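Local coordinates for tubulin-binding cofactor A (Leishmania major, PDB 4CQI), which probably acts as a chaperone early in tubulin folding, capturing and stabilising beta-tubulin in a quasi-native conformation, at residues A[30-35]-A[112-117]; A[37-42]-A[116-121]. All blocks are in the same frame, centred on the assembly; numbering follows the deposited sequence.

Contact 1 (A[30-35]-A[112-117])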
loop_
_atom_site.group_PDB
_atom_site.type_symbol
_atom_site.label_atom_id
_atom_site.label_comp_id
_atom_site.label_asym_id
_atom_site.label_seq_id
_atom_site.Cartn_x
_atom_site.Cartn_y
_atom_site.Cartn_z
ATOM N N ILE A 30 14.878 5.688 0.791
ATOM C CA ILE A 30 14.446 4.399 0.282
ATOM C C ILE A 30 13.217 3.912 1.035
ATOM O O ILE A 30 12.264 3.417 0.419
ATOM C CB ILE A 30 15.559 3.337 0.397
ATOM C CG1 ILE A 30 16.710 3.639 -0.578
ATOM C CG2 ILE A 30 15.011 1.926 0.150
ATOM C CD1 ILE A 30 18.017 2.973 -0.153
ATOM N N LYS A 31 13.246 4.034 2.350
ATOM C CA LYS A 31 12.098 3.580 3.157
ATOM C C LYS A 31 10.830 4.415 2.876
ATOM O O LYS A 31 9.738 3.856 2.777
ATOM C CB LYS A 31 12.434 3.546 4.638
ATOM C CG LYS A 31 13.531 2.557 5.031
ATOM C CD LYS A 31 13.698 2.520 6.561
ATOM C CE LYS A 31 14.819 1.535 6.948
ATOM N NZ LYS A 31 14.519 0.116 6.602
ATOM N N VAL A 32 10.986 5.733 2.696
ATOM C CA VAL A 32 9.854 6.608 2.387
ATOM C C VAL A 32 9.287 6.223 1.028
ATOM O O VAL A 32 8.058 6.122 0.877
ATOM C CB VAL A 32 10.247 8.106 2.457
ATOM C CG1 VAL A 32 9.163 9.003 1.835
ATOM C CG2 VAL A 32 10.513 8.480 3.915
ATOM N N SER A 33 10.152 6.000 0.046
ATOM C CA SER A 33 9.700 5.604 -1.302
ATOM C C SER A 33 8.989 4.261 -1.260
ATOM O O SER A 33 7.920 4.062 -1.904
ATOM C CB SER A 33 10.863 5.567 -2.300
ATOM O OG SER A 33 10.451 5.028 -3.549
ATOM N N ALA A 34 9.543 3.320 -0.503
ATOM C CA ALA A 34 8.894 2.022 -0.365
ATOM C C ALA A 34 7.475 2.137 0.224
ATOM O O ALA A 34 6.528 1.470 -0.264
ATOM C CB ALA A 34 9.780 1.103 0.476
ATOM N N LEU A 35 7.315 2.965 1.267
ATOM C CA LEU A 35 6.046 3.154 1.940
ATOM C C LEU A 35 5.023 3.780 0.966
ATOM O O LEU A 35 3.866 3.341 0.884
ATOM C CB LEU A 35 6.177 4.026 3.199
ATOM C CG LEU A 35 4.860 4.450 3.869
ATOM C CD1 LEU A 35 3.876 3.297 4.173
ATOM C CD2 LEU A 35 5.129 5.265 5.126
ATOM N N LEU A 112 12.478 14.678 6.552
ATOM C CA LEU A 112 11.757 14.300 7.766
ATOM C C LEU A 112 10.264 14.641 7.686
ATOM O O LEU A 112 9.400 13.824 8.102
ATOM C CB LEU A 112 12.391 14.948 9.012
ATOM C CG LEU A 112 13.781 14.485 9.406
ATOM C CD1 LEU A 112 14.238 15.370 10.577
ATOM C CD2 LEU A 112 13.747 13.005 9.816
ATOM N N ASP A 113 9.934 15.808 7.130
ATOM C CA ASP A 113 8.523 16.210 6.981
ATOM C C ASP A 113 7.845 15.243 6.026
ATOM O O ASP A 113 6.741 14.784 6.301
ATOM C CB ASP A 113 8.349 17.633 6.433
ATOM C CG ASP A 113 8.692 18.731 7.451
ATOM O OD1 ASP A 113 8.852 18.456 8.655
ATOM O OD2 ASP A 113 8.809 19.915 7.032
ATOM N N LEU A 114 8.508 14.914 4.931
ATOM C CA LEU A 114 7.960 13.984 3.971
ATOM C C LEU A 114 7.739 12.577 4.601
ATOM O O LEU A 114 6.723 11.928 4.342
ATOM C CB LEU A 114 8.896 13.868 2.789
ATOM C CG LEU A 114 8.457 12.916 1.695
ATOM C CD1 LEU A 114 7.102 13.344 1.144
ATOM C CD2 LEU A 114 9.525 12.844 0.614
ATOM N N ALA A 115 8.709 12.101 5.372
ATOM C CA ALA A 115 8.556 10.794 6.038
ATOM C C ALA A 115 7.330 10.827 6.975
ATOM O O ALA A 115 6.471 9.915 6.965
ATOM C CB ALA A 115 9.828 10.429 6.826
ATOM N N ARG A 116 7.193 11.889 7.773
ATOM C CA ARG A 116 6.021 12.013 8.632
ATOM C C ARG A 116 4.699 12.135 7.841
ATOM O O ARG A 116 3.687 11.512 8.207
ATOM C CB ARG A 116 6.172 13.168 9.610
ATOM C CG ARG A 116 7.297 12.940 10.613
ATOM C CD ARG A 116 7.241 13.963 11.748
ATOM N NE ARG A 116 8.115 15.113 11.521
ATOM C CZ ARG A 116 9.409 15.167 11.845
ATOM N NH1 ARG A 116 10.030 14.126 12.416
ATOM N NH2 ARG A 116 10.088 16.281 11.591
ATOM N N ALA A 117 4.683 12.942 6.778
ATOM C CA ALA A 117 3.488 13.047 5.908
ATOM C C ALA A 117 3.051 11.695 5.296
ATOM O O ALA A 117 1.840 11.368 5.232
ATOM C CB ALA A 117 3.723 14.097 4.790
#

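Contact 2 (A[37-42]-A[116-121]). With GOL (glycerol), chain C.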
loop_
_atom_site.group_PDB
_atom_site.type_symbol
_atom_site.label_atom_id
_atom_site.label_comp_id
_atom_site.label_asym_id
_atom_site.label_seq_id
_atom_site.Cartn_x
_atom_site.Cartn_y
_atom_site.Cartn_z
ATOM N N ARG A 37 4.967 3.538 -2.220
ATOM C CA ARG A 37 4.529 2.443 -3.154
ATOM C C ARG A 37 3.489 1.502 -2.538
ATOM O O ARG A 37 2.518 1.187 -3.210
ATOM C CB ARG A 37 5.713 1.667 -3.731
ATOM C CG ARG A 37 6.307 2.328 -4.964
ATOM C CD ARG A 37 7.358 1.461 -5.604
ATOM N NE ARG A 37 8.443 1.219 -4.677
ATOM C CZ ARG A 37 9.543 1.964 -4.617
ATOM N NH1 ARG A 37 9.704 2.985 -5.447
ATOM N NH2 ARG A 37 10.472 1.671 -3.741
ATOM N N THR A 38 3.638 1.098 -1.274
ATOM C CA THR A 38 2.623 0.258 -0.634
ATOM C C THR A 38 1.286 0.990 -0.528
ATOM O O THR A 38 0.221 0.377 -0.596
ATOM C CB THR A 38 3.036 -0.269 0.755
ATOM O OG1 THR A 38 3.070 0.818 1.705
ATOM C CG2 THR A 38 4.420 -0.958 0.713
ATOM N N ILE A 39 1.314 2.307 -0.350
ATOM C CA ILE A 39 0.052 3.027 -0.246
ATOM C C ILE A 39 -0.667 3.065 -1.617
ATOM O O ILE A 39 -1.873 2.845 -1.694
ATOM C CB ILE A 39 0.256 4.419 0.360
ATOM C CG1 ILE A 39 0.804 4.267 1.770
ATOM C CG2 ILE A 39 -1.034 5.226 0.396
ATOM C CD1 ILE A 39 1.353 5.550 2.348
ATOM N N LYS A 40 0.084 3.344 -2.691
ATOM C CA LYS A 40 -0.486 3.348 -4.024
ATOM C C LYS A 40 -1.013 1.944 -4.365
ATOM O O LYS A 40 -2.119 1.806 -4.921
ATOM C CB LYS A 40 0.546 3.826 -5.058
ATOM C CG LYS A 40 1.103 5.233 -4.823
ATOM C CD LYS A 40 0.032 6.306 -4.866
ATOM C CE LYS A 40 0.646 7.680 -5.180
ATOM N NZ LYS A 40 -0.335 8.804 -5.027
ATOM N N ASP A 41 -0.271 0.915 -3.967
ATOM C CA ASP A 41 -0.742 -0.483 -4.151
ATOM C C ASP A 41 -2.131 -0.703 -3.581
ATOM O O ASP A 41 -2.972 -1.360 -4.209
ATOM C CB ASP A 41 0.249 -1.538 -3.581
ATOM C CG ASP A 41 1.558 -1.653 -4.384
ATOM O OD1 ASP A 41 1.591 -1.191 -5.545
ATOM O OD2 ASP A 41 2.558 -2.173 -3.828
ATOM N N LEU A 42 -2.372 -0.221 -2.366
ATOM C CA LEU A 42 -3.677 -0.439 -1.761
ATOM C C LEU A 42 -4.745 0.322 -2.561
ATOM O O LEU A 42 -5.840 -0.188 -2.791
ATOM C CB LEU A 42 -3.673 0.008 -0.305
ATOM C CG LEU A 42 -5.006 -0.007 0.403
ATOM C CD1 LEU A 42 -5.635 -1.419 0.436
ATOM C CD2 LEU A 42 -4.848 0.618 1.795
ATOM N N ARG A 116 7.193 11.889 7.773
ATOM C CA ARG A 116 6.021 12.013 8.632
ATOM C C ARG A 116 4.699 12.135 7.841
ATOM O O ARG A 116 3.687 11.512 8.207
ATOM C CB ARG A 116 6.172 13.168 9.610
ATOM C CG ARG A 116 7.297 12.940 10.613
ATOM C CD ARG A 116 7.241 13.963 11.748
ATOM N NE ARG A 116 8.115 15.113 11.521
ATOM C CZ ARG A 116 9.409 15.167 11.845
ATOM N NH1 ARG A 116 10.030 14.126 12.416
ATOM N NH2 ARG A 116 10.088 16.281 11.591
ATOM N N ALA A 117 4.683 12.942 6.778
ATOM C CA ALA A 117 3.488 13.047 5.908
ATOM C C ALA A 117 3.051 11.695 5.296
ATOM O O ALA A 117 1.840 11.368 5.232
ATOM C CB ALA A 117 3.723 14.097 4.790
ATOM N N THR A 118 4.041 10.914 4.886
ATOM C CA THR A 118 3.808 9.638 4.179
ATOM C C THR A 118 3.296 8.611 5.181
ATOM O O THR A 118 2.354 7.871 4.880
ATOM C CB THR A 118 5.094 9.146 3.486
ATOM O OG1 THR A 118 5.573 10.166 2.604
ATOM C CG2 THR A 118 4.851 7.890 2.648
ATOM N N MET A 119 3.868 8.583 6.399
ATOM C CA MET A 119 3.278 7.765 7.476
ATOM C C MET A 119 1.838 8.145 7.775
ATOM O O MET A 119 0.974 7.262 7.883
ATOM C CB MET A 119 4.146 7.818 8.752
ATOM C CG MET A 119 5.487 7.150 8.576
ATOM S SD MET A 119 6.445 7.010 10.119
ATOM C CE MET A 119 6.867 8.707 10.375
ATOM N N ALA A 120 1.559 9.441 7.895
ATOM C CA ALA A 120 0.178 9.900 8.106
ATOM C C ALA A 120 -0.754 9.482 6.959
ATOM O O ALA A 120 -1.869 9.020 7.224
ATOM C CB ALA A 120 0.122 11.398 8.344
ATOM N N ASP A 121 -0.294 9.591 5.709
ATOM C CA ASP A 121 -1.040 9.061 4.540
ATOM C C ASP A 121 -1.315 7.559 4.646
ATOM O O ASP A 121 -2.426 7.112 4.323
ATOM C CB ASP A 121 -0.321 9.325 3.202
ATOM C CG ASP A 121 -0.260 10.799 2.827
ATOM O OD1 ASP A 121 -1.074 11.604 3.323
ATOM O OD2 ASP A 121 0.611 11.155 1.999
HETATM C C1 GOL C . -0.754 8.270 -1.896
HETATM O O1 GOL C . -1.993 8.704 -1.312
HETATM C C2 GOL C . 0.413 9.112 -1.363
HETATM O O2 GOL C . 1.377 9.415 -2.393
HETATM C C3 GOL C . 1.095 8.370 -0.210
HETATM O O3 GOL C . 2.096 9.189 0.390
#

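Contact 1 (A[30-35]-A[112-117])
Val32 of helix 23-62 meets Leu114 and Ala115 of helix 109-125 across the packing of the first and third helices of the three-helix bundle. The two helices run in the same chain direction here. Val32 and Ala115 are the closest pair of backbones, with CA atoms 5.7 Å apart. The approach is close at Ala115, whose side chain is a single methyl. Val32 points across at the other helix and its two methyls divide the work. Val32 CG2 is 3.6 Å from Ala115 CB, and Val32 CG2 also reaches the backbone there, 3.7 Å from Ala115 CA. The other methyl turns to the Leu114 side, where Val32 CG1 lies 4.0 Å from Leu114 CG. The first torsion of Val32 sets this fork: CG1 lies opposite the backbone N (chi1 167°), and CG2 lies beside that N. Leu114 starts off to the side of the interface. Its extended chi1 of 180° carries CG and CD2 back toward Val32. The two side chains then cross at a slant, and Leu114 closes the outer border while Val32 and Ala115 are buried. The contact is purely apolar, held by van der Waals packing. One turn on, Leu35 continues the same face and packs on Thr118 and Met119. Helix 67-100 lies against both partners: Leu35 touches Ser91 and Val92, Leu112 touches Leu99, and Lys31 forms a salt bridge with Asp94.

Contact 2 (A[37-42]-A[116-121])
Ile39 places its CG1 branch beside its own backbone N (chi1 -62°) and then extends it (chi2 166°), which carries CD1 across to Thr118 and Asp121. Chi1 of Thr118 (-56°) sets OG1 beside its backbone N and leaves CG2 opposite that N. Thr118 OG1 is hydrogen-bonded to Leu114 O, one turn back in the same helix, while the methyl is the branch that meets Ile39. Ile39 CD1 does all the direct touching between the two helices. Ile39 CD1 lies 3.6 Å from Thr118 O and 4.2 Å from Thr118 CG2. At the start of the next side chain, Ile39 CD1 is 4.2 Å from Asp121 CB. The closest CA atoms, those of Ile39 and Asp121, are 7.8 Å apart, so one long aliphatic branch spans the gap. A glycerol, probably from the crystallisation liquor, lies beside this bridge. Ile39 CG2 packs on its carbon chain, 3.8 Å from glycerol C1. Glycerol O3 gives a hydrogen bond of 2.9 Å to Asp121 OD2. Lys40 bends at chi2 and brings NZ to glycerol O2 at 3.2 Å, a weak bond. Glu43 OE2 is another hydrogen-bond partner of the glycerol. Away from the glycerol, Thr38 and Leu42 pack on Ile88 of helix 67-100, and Asp41 forms a salt bridge with Arg87. Direct contact is slight: a methyl resting on a carbonyl oxygen, a threonine methyl and the base of an aspartate. Lys40 and Asp121 have opposite charges but are joined here only indirectly, through the glycerol. As that polyol is probably an additive, this polar link need not exist in the cell.

From the N terminus, helix 23-62 presents 30-35 first and 37-42 about two turns later. The chain turns back along helix 67-100 and turns again into helix 109-125, which offers 112-117 and then 116-121. Contact 1 closes a loop with 76 residues between its segments, and contact 2 one with 73. The loops cross rather than nest, because the first and third helices run the same way. The contacts share Arg116 and Ala117. They also touch through Leu35 CD2 and Thr118 CG2, 3.6 Å apart. Together they form one continuous seam between the first and third helices, with the backbones farther apart at contact 2.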